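Local coordinates for erythrocyte binding antigen 140 (Plasmodium falciparum, PDB 4GF2), which probably binds a receptor on the host red-cell surface, glycophorin C being the one linked to it, as an adhesin of erythrocyte invasion, at residues L73-N76 with K77-K81; E421-L424 with N425-N428. The protein carries 3 engineered substitutions. All blocks are in the same frame, centred on the assembly; numbering follows the deposited sequence.

In the fold
Both contacts lie at the C-terminal ends of helices, one in each of the two Duffy-binding (DBL) domains that make up this region of the longer antigen. Contact 1 comes first along the chain, where helix 56-78 runs into a turn ahead of helix 83-101; contact 2 follows far later, where helix 415-427 gives way to the loop before helix 435-457. Their centres are about 45 Å apart and their nearest atoms about 34 Å, so the two do not touch. Contact 1 lies about 38 Å from the centre of this elongated, mostly helical chain, contact 2 about 15 Å. Each is a local helix ending that sends the chain on to the next helix of its own domain.

Contact 1 of 2, residues L73-N76 with K77-K81; sequences LLYN and KNEGK
Asn78 folds its side chain back over the last turn of the helix, and its ND2 hydrogen-bonds the carbonyl O of Leu74 at 2.9 Å. The first torsion (chi1 -69°) sets CG beside its own backbone N, close enough for amide and backbone to share one acceptor. Backbone N of Asn78 also gives its hydrogen to Leu74 O, and the two donors approach from opposite faces of the carbonyl plane, with ND2 35° out of it. A short amide suits a helix end, where it can grip a carbonyl of the last turn. On another side, Glu79 CG lies 3.9 Å from Tyr75 CE2, and the chain, extended beyond CG, brings OE2 to 3.5 Å from CE2, oblique to the ring, with carboxylate and ring planes 84° apart. Exposed Glu79 can keep its carboxylate hydrated while its methylene touches the ring, and partly exposed Tyr75 also meets His158. Gly80 takes a positive phi in the type II turn from Asn78 to Lys81, a conformation that glycine readily adopts. Lys77 stretches its whole chain to a salt bridge with Glu89, which also accepts from Asn78 ND2. Thus the helix end is tied to helix 83-101, whose Phe86 packs on Leu74, while Leu73 rests on helix 4-14.

Contact 2 of 2, residues E421-L424 with N425-N428; sequences EENL and NKVN
Leu424 and Val427 meet at the C-terminal end of an alpha-helix in the second Duffy-binding domain, where Asn428 is the first residue to leave helical angles. Leu424 CD1 comes to 4.0 Å from Val427 CB, the two side chains passing at a slant. With CG anti to the backbone N (chi1 -180°), the leucine reaches Phe441 of helix 435-457 and Tyr364 of helix 361-382; Val427 packs on the same tyrosine. Branched apolar side chains suit this buried side, where they fill the seam between helices. The helical bonds run on to the end: Asn428 N still reaches Leu424 O, whereas Val427 N sits above the carbonyl plane of Asn423, 42° out of it. Asn428 OD1 accepts from the backbone N of Asp430, an Asx turn, which asparagine's short side chain can form just where the helix ends.

Exposed Glu422 and Lys426 make the looser solvent side, with Lys426 NZ 7.0 Å from Glu422 OE1. From there Lys426 runs alongside buried Asn423, its CD 3.4 Å from Asn423 OD1, so the end of the lysine chain passes the amide oxygen. On a separate, partly exposed flank facing Arg442, Glu421 and Asn425, whose stronger partners are Lys413 and Arg442 respectively, are bridged by a water, which donates to Glu421 OE2 at 2.6 Å and accepts from Asn425 ND2 at 3.2 Å.

Contact 1 of 2, residues L73-N76 with K77-K81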
loop_
_atom_site.group_PDB
_atom_site.type_symbol
_atom_site.label_atom_id
_atom_site.label_comp_id
_atom_site.label_asym_id
_atom_site.label_seq_id
_atom_site.Cartn_x
_atom_site.Cartn_y
_atom_site.Cartn_z
ATOM N N LEU A 73 -32.294 -14.691 23.140
ATOM C CA LEU A 73 -31.560 -13.567 22.587
ATOM C C LEU A 73 -30.633 -14.033 21.469
ATOM O O LEU A 73 -30.452 -13.336 20.475
ATOM C CB LEU A 73 -30.792 -12.839 23.693
ATOM C CG LEU A 73 -31.690 -12.123 24.708
ATOM C CD1 LEU A 73 -30.883 -11.564 25.870
ATOM C CD2 LEU A 73 -32.476 -11.007 24.041
ATOM N N LEU A 74 -30.069 -15.225 21.623
ATOM C CA LEU A 74 -29.246 -15.813 20.575
ATOM C C LEU A 74 -30.096 -16.133 19.355
ATOM O O LEU A 74 -29.650 -15.984 18.216
ATOM C CB LEU A 74 -28.560 -17.087 21.069
ATOM C CG LEU A 74 -27.364 -16.906 22.003
ATOM C CD1 LEU A 74 -26.849 -18.262 22.451
ATOM C CD2 LEU A 74 -26.255 -16.100 21.329
ATOM N N TYR A 75 -31.325 -16.571 19.589
ATOM C CA TYR A 75 -32.206 -16.895 18.479
ATOM C C TYR A 75 -32.511 -15.644 17.674
ATOM O O TYR A 75 -32.445 -15.657 16.449
ATOM C CB TYR A 75 -33.504 -17.546 18.958
ATOM C CG TYR A 75 -34.446 -17.841 17.815
ATOM C CD1 TYR A 75 -34.334 -19.015 17.084
ATOM C CD2 TYR A 75 -35.428 -16.930 17.447
ATOM C CE1 TYR A 75 -35.181 -19.281 16.029
ATOM C CE2 TYR A 75 -36.282 -17.191 16.393
ATOM C CZ TYR A 75 -36.156 -18.368 15.689
ATOM O OH TYR A 75 -37.004 -18.632 14.637
ATOM N N ASN A 76 -32.842 -14.556 18.362
ATOM C CA ASN A 76 -33.103 -13.291 17.684
ATOM C C ASN A 76 -31.863 -12.798 16.952
ATOM O O ASN A 76 -31.949 -12.226 15.865
ATOM C CB ASN A 76 -33.566 -12.232 18.681
ATOM C CG ASN A 76 -34.907 -12.562 19.295
ATOM O OD1 ASN A 76 -35.645 -13.407 18.787
ATOM N ND2 ASN A 76 -35.238 -11.885 20.389
ATOM N N LYS A 77 -30.706 -13.027 17.557
ATOM C CA LYS A 77 -29.441 -12.631 16.960
ATOM C C LYS A 77 -29.220 -13.349 15.637
ATOM O O LYS A 77 -28.844 -12.734 14.641
ATOM C CB LYS A 77 -28.293 -12.955 17.912
ATOM C CG LYS A 77 -26.916 -12.621 17.368
ATOM C CD LYS A 77 -25.834 -13.160 18.288
ATOM C CE LYS A 77 -24.451 -13.005 17.693
ATOM N NZ LYS A 77 -23.440 -13.759 18.481
ATOM N N ASN A 78 -29.468 -14.653 15.633
ATOM C CA ASN A 78 -29.108 -15.485 14.497
ATOM C C ASN A 78 -30.231 -15.701 13.484
ATOM O O ASN A 78 -30.080 -16.485 12.548
ATOM C CB ASN A 78 -28.565 -16.825 14.986
ATOM C CG ASN A 78 -27.214 -16.688 15.660
ATOM O OD1 ASN A 78 -26.212 -16.406 15.005
ATOM N ND2 ASN A 78 -27.180 -16.883 16.974
ATOM N N GLU A 79 -31.348 -15.004 13.657
ATOM C CA GLU A 79 -32.392 -15.020 12.642
ATOM C C GLU A 79 -31.777 -14.604 11.314
ATOM O O GLU A 79 -31.044 -13.615 11.245
ATOM C CB GLU A 79 -33.536 -14.070 13.002
ATOM C CG GLU A 79 -34.667 -14.717 13.790
ATOM C CD GLU A 79 -35.871 -13.800 13.939
ATOM O OE1 GLU A 79 -35.834 -12.673 13.400
ATOM O OE2 GLU A 79 -36.854 -14.206 14.594
ATOM N N GLY A 80 -32.059 -15.368 10.267
ATOM C CA GLY A 80 -31.553 -15.053 8.945
ATOM C C GLY A 80 -30.199 -15.676 8.659
ATOM O O GLY A 80 -29.725 -15.648 7.524
ATOM N N LYS A 81 -29.573 -16.240 9.686
ATOM C CA LYS A 81 -28.285 -16.895 9.512
ATOM C C LYS A 81 -28.479 -18.397 9.366
ATOM O O LYS A 81 -29.517 -18.937 9.746
ATOM C CB LYS A 81 -27.369 -16.609 10.702
ATOM C CG LYS A 81 -27.005 -15.141 10.888
ATOM C CD LYS A 81 -25.808 -14.996 11.821
ATOM C CE LYS A 81 -25.546 -13.546 12.187
ATOM N NZ LYS A 81 -24.262 -13.372 12.918
#

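Contact 2 of 2, residues E421-L424 with N425-N428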
loop_
_atom_site.group_PDB
_atom_site.type_symbol
_atom_site.label_atom_id
_atom_site.label_comp_id
_atom_site.label_asym_id
_atom_site.label_seq_id
_atom_site.Cartn_x
_atom_site.Cartn_y
_atom_site.Cartn_z
ATOM N N GLU A 421 1.589 15.950 -7.210
ATOM C CA GLU A 421 1.991 16.645 -5.997
ATOM C C GLU A 421 0.823 16.776 -5.029
ATOM O O GLU A 421 0.947 16.490 -3.837
ATOM C CB GLU A 421 2.518 18.035 -6.350
ATOM C CG GLU A 421 2.905 18.876 -5.156
ATOM C CD GLU A 421 3.276 20.290 -5.546
ATOM O OE1 GLU A 421 3.461 20.539 -6.754
ATOM O OE2 GLU A 421 3.379 21.152 -4.647
ATOM N N GLU A 422 -0.313 17.221 -5.550
ATOM C CA GLU A 422 -1.486 17.462 -4.725
ATOM C C GLU A 422 -2.028 16.162 -4.143
ATOM O O GLU A 422 -2.564 16.143 -3.039
ATOM C CB GLU A 422 -2.561 18.171 -5.546
ATOM C CG GLU A 422 -2.155 19.568 -5.989
ATOM C CD GLU A 422 -3.144 20.184 -6.963
ATOM O OE1 GLU A 422 -3.887 19.417 -7.616
ATOM O OE2 GLU A 422 -3.181 21.430 -7.072
ATOM N N ASN A 423 -1.873 15.068 -4.877
ATOM C CA ASN A 423 -2.381 13.793 -4.401
ATOM C C ASN A 423 -1.499 13.185 -3.321
ATOM O O ASN A 423 -1.944 12.329 -2.559
ATOM C CB ASN A 423 -2.593 12.831 -5.566
ATOM C CG ASN A 423 -3.871 13.124 -6.312
ATOM O OD1 ASN A 423 -4.809 13.678 -5.742
ATOM N ND2 ASN A 423 -3.921 12.762 -7.580
ATOM N N LEU A 424 -0.255 13.640 -3.245
ATOM C CA LEU A 424 0.607 13.276 -2.130
ATOM C C LEU A 424 0.230 14.101 -0.905
ATOM O O LEU A 424 0.303 13.618 0.226
ATOM C CB LEU A 424 2.074 13.494 -2.478
ATOM C CG LEU A 424 3.046 13.128 -1.357
ATOM C CD1 LEU A 424 2.730 11.750 -0.794
ATOM C CD2 LEU A 424 4.470 13.172 -1.874
ATOM N N ASN A 425 -0.174 15.348 -1.134
ATOM C CA ASN A 425 -0.712 16.170 -0.062
ATOM C C ASN A 425 -1.933 15.496 0.547
ATOM O O ASN A 425 -2.122 15.520 1.760
ATOM C CB ASN A 425 -1.084 17.563 -0.569
ATOM C CG ASN A 425 0.131 18.399 -0.929
ATOM O OD1 ASN A 425 1.260 18.080 -0.556
ATOM N ND2 ASN A 425 -0.101 19.489 -1.650
ATOM N N LYS A 426 -2.753 14.878 -0.299
ATOM C CA LYS A 426 -3.930 14.158 0.176
ATOM C C LYS A 426 -3.539 12.983 1.064
ATOM O O LYS A 426 -4.191 12.718 2.072
ATOM C CB LYS A 426 -4.778 13.666 -0.998
ATOM C CG LYS A 426 -5.500 14.772 -1.738
ATOM C CD LYS A 426 -6.448 14.214 -2.783
ATOM C CE LYS A 426 -7.148 15.331 -3.543
ATOM N NZ LYS A 426 -8.134 14.812 -4.532
ATOM N N VAL A 427 -2.478 12.276 0.694
ATOM C CA VAL A 427 -1.971 11.193 1.530
ATOM C C VAL A 427 -1.666 11.722 2.926
ATOM O O VAL A 427 -1.894 11.037 3.926
ATOM C CB VAL A 427 -0.705 10.561 0.938
ATOM C CG1 VAL A 427 -0.068 9.605 1.938
ATOM C CG2 VAL A 427 -1.035 9.841 -0.361
ATOM N N ASN A 428 -1.150 12.946 2.986
ATOM C CA ASN A 428 -0.883 13.605 4.260
ATOM C C ASN A 428 -2.181 13.968 4.973
ATOM O O ASN A 428 -2.943 14.808 4.500
ATOM C CB ASN A 428 -0.042 14.858 4.031
ATOM C CG ASN A 428 0.311 15.569 5.316
ATOM O OD1 ASN A 428 0.006 15.095 6.411
ATOM N ND2 ASN A 428 0.963 16.715 5.189
HETATM O O HOH W 1 1.520 21.828 -3.021
#